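Local coordinates for Endoglucanase(Endo-1,4-beta-glucanase)protein (Pseudomonas stutzeri, PDB 6R2J), which probably hydrolyses internal beta-1,4-glucosidic bonds of cellulose as an endoglucanase of glycoside hydrolase family 5, at residues H14-S19 against R53-P58; H43-A48 against A88-K93; V94-H99 against P134-Y139. One frame throughout, in Å; residues are numbered along the deposited sequence. Where two conformers were deposited one is given.

Overall arrangement
The three contacts follow one arc of a TIM barrel built from repeated beta-alpha steps. Contact 1 pairs strand 14-18 with strand 54-59, and contact 3 pairs strand 93-98 with strand 136-140; their centres lie about 9 Å apart, and strands 54-59 and 93-98 are neighbours, so four consecutive sheet strands are bonded in series. Contact 2 sits outside this wall, where helix 41-49 meets the end of helix 74-89, centred about 10 Å from the centre of contact 1 and 14 Å from that of contact 3. Its segments alternate with those of contact 1 along the chain; contact 3 follows. Contacts 1 and 3 thus build the wall, and contact 2 packs the helices behind it.

Contact 1: residues H14-S19 against R53-P58; sequences HGVNIS and RLIRFP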
# COMPACT_ATOMS: atom_id res chain seq x y z
N HIS A 14 -6.89 9.73 -1.54
CA HIS A 14 -7.59 8.46 -1.41
C HIS A 14 -7.59 7.71 -2.72
O HIS A 14 -8.20 8.14 -3.72
CB HIS A 14 -9.00 8.68 -0.88
CG HIS A 14 -9.01 9.34 0.45
ND1 HIS A 14 -8.27 8.86 1.51
CD2 HIS A 14 -9.58 10.49 0.88
CE1 HIS A 14 -8.42 9.67 2.55
NE2 HIS A 14 -9.22 10.65 2.20
N GLY A 15 -6.86 6.60 -2.71
CA GLY A 15 -6.58 5.87 -3.91
C GLY A 15 -7.02 4.45 -3.75
O GLY A 15 -7.88 4.16 -2.90
N VAL A 16 -6.41 3.56 -4.55
CA VAL A 16 -6.84 2.17 -4.66
C VAL A 16 -5.63 1.28 -4.79
O VAL A 16 -4.67 1.61 -5.49
CB VAL A 16 -7.77 1.96 -5.88
CG1 VAL A 16 -9.14 2.64 -5.69
CG2 VAL A 16 -7.09 2.42 -7.15
N ASN A 17 -5.70 0.11 -4.18
CA ASN A 17 -4.77 -0.94 -4.52
C ASN A 17 -5.25 -1.62 -5.81
O ASN A 17 -6.44 -1.91 -5.96
CB ASN A 17 -4.73 -1.97 -3.41
CG ASN A 17 -4.02 -1.47 -2.18
OD1 ASN A 17 -2.79 -1.58 -2.09
ND2 ASN A 17 -4.78 -0.98 -1.20
N ILE A 18 -4.30 -1.91 -6.71
CA ILE A 18 -4.59 -2.50 -8.02
C ILE A 18 -3.90 -3.86 -8.18
O ILE A 18 -2.67 -3.95 -8.03
CB ILE A 18 -4.23 -1.54 -9.16
CG1 ILE A 18 -5.09 -0.27 -9.05
CG2 ILE A 18 -4.43 -2.21 -10.52
CD1 ILE A 18 -6.60 -0.42 -9.42
N SER A 19 -4.70 -4.89 -8.49
CA SER A 19 -4.26 -6.26 -8.69
C SER A 19 -3.48 -6.37 -10.00
O SER A 19 -3.54 -5.46 -10.85
CB SER A 19 -5.48 -7.20 -8.65
OG SER A 19 -6.42 -6.74 -9.55
N ARG A 53 -6.13 9.48 -8.43
CA ARG A 53 -4.79 9.67 -8.97
C ARG A 53 -3.72 8.91 -8.20
O ARG A 53 -2.54 9.00 -8.55
CB ARG A 53 -4.46 11.16 -8.94
CG ARG A 53 -5.17 11.96 -9.96
CD ARG A 53 -4.49 13.32 -10.12
NE ARG A 53 -5.25 14.15 -11.04
CZ ARG A 53 -4.87 14.41 -12.28
NH1 ARG A 53 -3.71 13.93 -12.74
NH2 ARG A 53 -5.65 15.16 -13.04
N LEU A 54 -4.10 8.16 -7.16
CA LEU A 54 -3.18 7.42 -6.32
C LEU A 54 -3.44 5.93 -6.47
O LEU A 54 -4.59 5.47 -6.38
CB LEU A 54 -3.35 7.87 -4.86
CG LEU A 54 -2.48 7.26 -3.76
CD1 LEU A 54 -1.05 7.76 -3.98
CD2 LEU A 54 -2.99 7.56 -2.37
N ILE A 55 -2.36 5.18 -6.68
CA ILE A 55 -2.42 3.74 -6.86
C ILE A 55 -1.31 3.10 -6.02
O ILE A 55 -0.16 3.53 -6.06
CB ILE A 55 -2.22 3.35 -8.34
CG1 ILE A 55 -3.27 4.04 -9.21
CG2 ILE A 55 -2.23 1.83 -8.51
CD1 ILE A 55 -4.64 3.42 -9.12
N ARG A 56 -1.68 2.08 -5.25
CA ARG A 56 -0.72 1.20 -4.59
C ARG A 56 -0.70 -0.11 -5.37
O ARG A 56 -1.75 -0.71 -5.61
CB ARG A 56 -1.08 0.96 -3.12
CG ARG A 56 -0.10 -0.05 -2.43
CD ARG A 56 -0.38 -0.02 -0.97
NE ARG A 56 0.42 -0.85 -0.07
CZ ARG A 56 0.06 -2.04 0.40
NH1 ARG A 56 -1.07 -2.61 0.02
NH2 ARG A 56 0.84 -2.64 1.29
N PHE A 57 0.48 -0.54 -5.77
CA PHE A 57 0.58 -1.71 -6.64
C PHE A 57 1.44 -2.81 -6.05
O PHE A 57 2.68 -2.74 -6.13
CB PHE A 57 1.09 -1.32 -8.02
CG PHE A 57 0.99 -2.43 -9.01
CD1 PHE A 57 -0.25 -2.76 -9.55
CD2 PHE A 57 2.09 -3.19 -9.36
CE1 PHE A 57 -0.40 -3.81 -10.46
CE2 PHE A 57 1.94 -4.27 -10.25
CZ PHE A 57 0.70 -4.56 -10.81
N PRO A 58 0.83 -3.87 -5.49
CA PRO A 58 1.63 -5.00 -4.97
C PRO A 58 2.29 -5.85 -6.06
O PRO A 58 1.72 -6.12 -7.12
CB PRO A 58 0.61 -5.83 -4.16
CG PRO A 58 -0.56 -4.89 -3.90
CD PRO A 58 -0.60 -3.96 -5.09
O HOH W 1 -6.91 9.88 -5.63
O HOH W 2 -0.83 -6.06 -7.88
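N17 and R56 stand side by side on the inward face of two parallel strands, and their polar ends meet. R56 NH1 donates to N17 OD1 at 2.9 Å in a nearly straight bond (168°); the acceptor lies in the guanidinium plane, while the amide is turned almost perpendicular to it. With CG anti to the backbone N (chi1 177°) and the chain extended to NE, R56 runs its CB, CG and CD past N17 OD1 before NH1 bonds to it. On the other face, I55 CD1 presses against V16 CG2 at 3.3 Å, a tight fit, and I55 CG2 meets I18 CG1 at 3.6 Å. The backbone ladder runs from V16 N to L54 O (3.2 Å), R56 N to V16 O and I18 N to R56 O (both 3.0 Å), and a water joins I18 O to P58 O.

Farther out, N17 ND2 bonds to Y282 O and G251 O, while the guanidinium has salt bridges to D140, E175 and E252 and a bond to N143. A leucine at R56 would probably leave these three carboxylates and N17 OD1 without their shared partner. Strand 14-18, helix 41-49 and strand 54-59 form a right-handed beta-alpha-beta unit of the TIM barrel.

Contact 2: residues H43-A48 against A88-K93; sequences HFKYYA and AQNGQK
Q92 turns its CG beside its own backbone N (chi1 -68°), as F44 does, and the rest of the Q92 chain is extended, which carries its amide up to the backbone of helix 41-49. There Q92 NE2 gives a weak bond to F44 O, 3.0 Å long but bent to 134° at the hydrogen. F44 O already accepts the helical N-H of A48, so two donors share it, and Q92 NE2 is also bonded to I52 O. The other end of the amide, Q92 OE1, lies in the plane of the F44 ring at its edge, 3.3 Å from CD1, with the two flat groups turned 60° apart.

Segment 88-93 takes in the last residues of helix 74-89 and the turn that follows, closed by a Schellman motif with G91, at positive phi, as its C-prime residue; in this TIM barrel the turn leads from the helix into strand 93-98. N90 points at the neighbouring helix: its ND2 packs 3.6 Å from F44 CB while bonding back to L86 O, and its OD1 lies 3.7 Å from K45 CA. A48 CB rests 3.7 Å from N90 O and equally far from Q92 NE2.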
# COMPACT_ATOMS: atom_id res chain seq x y z
N HIS A 43 -8.03 -0.18 -16.71
CA HIS A 43 -8.07 0.00 -15.26
C HIS A 43 -7.62 1.40 -14.88
O HIS A 43 -8.31 2.11 -14.13
CB HIS A 43 -7.25 -1.09 -14.58
CG HIS A 43 -7.71 -2.47 -14.91
ND1 HIS A 43 -6.98 -3.33 -15.71
CD2 HIS A 43 -8.84 -3.13 -14.58
CE1 HIS A 43 -7.64 -4.47 -15.83
NE2 HIS A 43 -8.78 -4.36 -15.17
N PHE A 44 -6.49 1.84 -15.40
CA PHE A 44 -6.01 3.16 -15.01
C PHE A 44 -6.94 4.25 -15.48
O PHE A 44 -7.14 5.25 -14.77
CB PHE A 44 -4.61 3.35 -15.56
CG PHE A 44 -3.62 2.37 -15.00
CD1 PHE A 44 -2.91 2.66 -13.84
CD2 PHE A 44 -3.41 1.11 -15.61
CE1 PHE A 44 -2.00 1.77 -13.34
CE2 PHE A 44 -2.49 0.20 -15.09
CZ PHE A 44 -1.78 0.54 -13.97
N LYS A 45 -7.52 4.08 -16.68
CA LYS A 45 -8.50 5.03 -17.22
C LYS A 45 -9.76 5.07 -16.36
O LYS A 45 -10.28 6.15 -16.05
CB LYS A 45 -8.85 4.63 -18.65
CG LYS A 45 -9.82 5.55 -19.42
CD LYS A 45 -9.58 7.01 -19.20
CE LYS A 45 -10.38 7.87 -20.16
NZ LYS A 45 -11.29 7.12 -21.04
N TYR A 46 -10.29 3.91 -15.99
CA TYR A 46 -11.47 3.89 -15.13
C TYR A 46 -11.22 4.68 -13.85
O TYR A 46 -12.01 5.56 -13.48
CB TYR A 46 -11.90 2.47 -14.80
CG TYR A 46 -13.06 2.47 -13.82
CD1 TYR A 46 -14.32 2.82 -14.22
CD2 TYR A 46 -12.86 2.16 -12.47
CE1 TYR A 46 -15.37 2.86 -13.29
CE2 TYR A 46 -13.87 2.18 -11.56
CZ TYR A 46 -15.13 2.54 -11.96
OH TYR A 46 -16.15 2.57 -11.04
N TYR A 47 -10.14 4.38 -13.13
CA TYR A 47 -9.97 5.02 -11.82
C TYR A 47 -9.65 6.50 -11.98
O TYR A 47 -10.15 7.33 -11.23
CB TYR A 47 -8.96 4.26 -10.97
CG TYR A 47 -9.52 2.92 -10.57
CD1 TYR A 47 -10.46 2.79 -9.53
CD2 TYR A 47 -9.18 1.79 -11.28
CE1 TYR A 47 -11.02 1.55 -9.19
CE2 TYR A 47 -9.70 0.55 -10.97
CZ TYR A 47 -10.61 0.42 -9.92
OH TYR A 47 -11.10 -0.84 -9.62
N ALA A 48 -8.86 6.85 -12.98
CA ALA A 48 -8.69 8.27 -13.31
C ALA A 48 -10.04 8.93 -13.58
O ALA A 48 -10.30 10.06 -13.12
CB ALA A 48 -7.81 8.42 -14.55
N ALA A 88 1.05 6.89 -15.27
CA ALA A 88 1.49 8.27 -15.47
C ALA A 88 0.79 8.93 -16.66
O ALA A 88 0.48 10.13 -16.64
CB ALA A 88 3.01 8.32 -15.69
N GLN A 89 0.54 8.15 -17.72
CA GLN A 89 -0.20 8.70 -18.84
C GLN A 89 -1.59 9.16 -18.41
O GLN A 89 -2.15 10.08 -19.02
CB GLN A 89 -0.36 7.65 -19.94
CG GLN A 89 0.90 7.33 -20.71
CD GLN A 89 0.70 6.19 -21.69
OE1 GLN A 89 1.64 5.48 -21.92
NE2 GLN A 89 -0.49 5.99 -22.24
N ASN A 90 -2.16 8.51 -17.39
CA ASN A 90 -3.47 8.85 -16.88
C ASN A 90 -3.41 9.75 -15.67
O ASN A 90 -4.35 9.77 -14.87
CB ASN A 90 -4.23 7.58 -16.54
CG ASN A 90 -4.80 6.90 -17.77
OD1 ASN A 90 -5.81 7.35 -18.37
ND2 ASN A 90 -4.14 5.80 -18.17
N GLY A 91 -2.32 10.50 -15.51
CA GLY A 91 -2.22 11.46 -14.42
C GLY A 91 -2.17 10.87 -13.04
O GLY A 91 -2.49 11.58 -12.08
N GLN A 92 -1.75 9.61 -12.91
CA GLN A 92 -1.65 8.90 -11.64
C GLN A 92 -0.19 8.66 -11.24
O GLN A 92 0.72 8.64 -12.07
CB GLN A 92 -2.39 7.55 -11.69
CG GLN A 92 -3.89 7.66 -11.82
CD GLN A 92 -4.55 6.49 -12.53
OE1 GLN A 92 -3.95 5.76 -13.32
NE2 GLN A 92 -5.82 6.32 -12.26
N LYS A 93 0.02 8.44 -9.94
CA LYS A 93 1.33 8.07 -9.41
C LYS A 93 1.18 6.83 -8.54
O LYS A 93 0.16 6.65 -7.86
CB LYS A 93 2.00 9.24 -8.68
CG LYS A 93 2.21 10.47 -9.59
CD LYS A 93 3.02 11.56 -8.91
CE LYS A 93 3.11 12.80 -9.79
NZ LYS A 93 3.76 13.99 -9.14

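Contact 3: residues V94-H99 against P134-Y139; sequences VILDMH and PGLLGY
V94, I95 and L96 pair with L136, G138 and Y139 as neighbouring parallel strands of the TIM barrel, and the ladder between them is interrupted by a beta bulge. The register slips by one residue between V94 and I95, leaving L137 as the extra residue, with its backbone bent to a psi of -40°.

The backbone bonds record the slip. V94 N donates to G135 O at 2.7 Å, and V94 O receives two N-H groups: a bond from L137 N at 2.8 Å and a weak one from G138 N at 3.3 Å. Beyond the bulge, regular pairing resumes with L96 N to G138 O at 3.1 Å, supported by a CA-H contact from I95 to the same oxygen.

Apolar packing divides between the two sides of the sheet. On the face I95 shares with D97, toward the barrel interior, the I95 and L137 side chains run alongside each other, and I95 CG1 touches L137 CD2 at 3.8 Å. A chi1 of -174° swings the leucine CG to the far side from the backbone N, bringing CD2 to I95; the same methyl also meets L54, two strands away on strand 54-59. Toward the surrounding helices, V94 and L96 share the side of L136 and Y139. L136 CD1 meets L96 CG, the two side chains at about a right angle, while V94 and L96 pack on helix 74-89 and Y139 on helix 116-130.

A polar pair closes strand 93-98. D97 OD2 receives H99 ND1 at 2.6 Å on its syn lone pair, although the oxygen sits 27° out of the imidazole plane; R56 NH2 is a long, weak ion-pair partner of this oxygen. At the Y139 ring, a methyl comes to the edge: L96 CD1 lies near the ring plane, 4.2 Å from CE1.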
# COMPACT_ATOMS: atom_id res chain seq x y z
N VAL A 94 2.18 5.98 -8.58
CA VAL A 94 2.07 4.61 -8.08
C VAL A 94 3.02 4.38 -6.92
O VAL A 94 4.18 4.80 -6.96
CB VAL A 94 2.34 3.60 -9.22
CG1 VAL A 94 2.34 2.17 -8.71
CG2 VAL A 94 1.33 3.82 -10.36
N ILE A 95 2.53 3.67 -5.92
CA ILE A 95 3.35 3.13 -4.84
C ILE A 95 3.59 1.67 -5.19
O ILE A 95 2.68 0.84 -5.13
CB ILE A 95 2.66 3.29 -3.47
CG1 ILE A 95 2.33 4.79 -3.23
CG2 ILE A 95 3.51 2.77 -2.28
CD1 ILE A 95 1.67 5.08 -1.92
N LEU A 96 4.83 1.36 -5.56
CA LEU A 96 5.23 -0.03 -5.74
C LEU A 96 5.41 -0.71 -4.39
O LEU A 96 6.18 -0.25 -3.54
CB LEU A 96 6.52 -0.13 -6.55
CG LEU A 96 6.36 0.36 -7.99
CD1 LEU A 96 7.69 0.15 -8.71
CD2 LEU A 96 5.25 -0.34 -8.73
N ASP A 97 4.70 -1.81 -4.18
CA ASP A 97 4.61 -2.45 -2.87
C ASP A 97 5.19 -3.84 -3.01
O ASP A 97 4.60 -4.69 -3.68
CB ASP A 97 3.13 -2.52 -2.46
CG ASP A 97 2.81 -3.67 -1.51
OD1 ASP A 97 3.68 -4.04 -0.65
OD2 ASP A 97 1.67 -4.22 -1.73
N MET A 98 6.34 -4.08 -2.36
CA MET A 98 6.91 -5.43 -2.29
C MET A 98 6.10 -6.21 -1.25
O MET A 98 6.28 -6.06 -0.04
CB MET A 98 8.39 -5.40 -1.93
CG MET A 98 8.97 -6.79 -1.74
SD MET A 98 10.78 -6.86 -1.53
CE MET A 98 11.41 -6.30 -3.12
N HIS A 99 5.19 -7.04 -1.73
CA HIS A 99 4.09 -7.58 -0.93
C HIS A 99 4.51 -8.90 -0.26
O HIS A 99 3.89 -9.96 -0.44
CB HIS A 99 2.92 -7.79 -1.87
CG HIS A 99 1.57 -7.72 -1.23
ND1 HIS A 99 1.05 -6.56 -0.72
CD2 HIS A 99 0.61 -8.67 -1.07
CE1 HIS A 99 -0.16 -6.79 -0.25
NE2 HIS A 99 -0.46 -8.06 -0.46
N PRO A 134 7.96 9.10 -14.18
CA PRO A 134 6.91 10.07 -13.79
C PRO A 134 5.75 9.47 -13.02
O PRO A 134 5.17 10.14 -12.15
CB PRO A 134 6.49 10.73 -15.12
CG PRO A 134 7.00 9.79 -16.23
CD PRO A 134 8.23 9.09 -15.64
N GLY A 135 5.39 8.22 -13.31
CA GLY A 135 4.30 7.58 -12.64
C GLY A 135 4.66 6.94 -11.34
O GLY A 135 3.83 6.28 -10.72
N LEU A 136 5.89 7.13 -10.88
CA LEU A 136 6.30 6.56 -9.61
C LEU A 136 6.14 7.59 -8.50
O LEU A 136 6.72 8.67 -8.57
CB LEU A 136 7.76 6.11 -9.64
CG LEU A 136 8.29 5.49 -8.34
CD1 LEU A 136 7.72 4.12 -8.04
CD2 LEU A 136 9.82 5.45 -8.45
N LEU A 137 5.37 7.24 -7.47
CA LEU A 137 5.32 8.04 -6.26
C LEU A 137 6.31 7.56 -5.21
O LEU A 137 6.90 8.38 -4.51
CB LEU A 137 3.93 7.96 -5.63
CG LEU A 137 3.69 8.87 -4.44
CD1 LEU A 137 3.77 10.34 -4.80
CD2 LEU A 137 2.28 8.49 -3.88
N GLY A 138 6.48 6.25 -5.05
CA GLY A 138 7.44 5.78 -4.07
C GLY A 138 7.42 4.27 -3.91
O GLY A 138 6.77 3.54 -4.66
N TYR A 139 8.21 3.84 -2.92
CA TYR A 139 8.50 2.42 -2.69
C TYR A 139 7.96 2.02 -1.32
O TYR A 139 8.49 2.44 -0.28
CB TYR A 139 10.00 2.10 -2.74
CG TYR A 139 10.66 2.35 -4.06
CD1 TYR A 139 10.08 1.90 -5.24
CD2 TYR A 139 11.86 3.04 -4.13
CE1 TYR A 139 10.65 2.12 -6.43
CE2 TYR A 139 12.47 3.28 -5.35
CZ TYR A 139 11.85 2.82 -6.51
OH TYR A 139 12.41 3.04 -7.75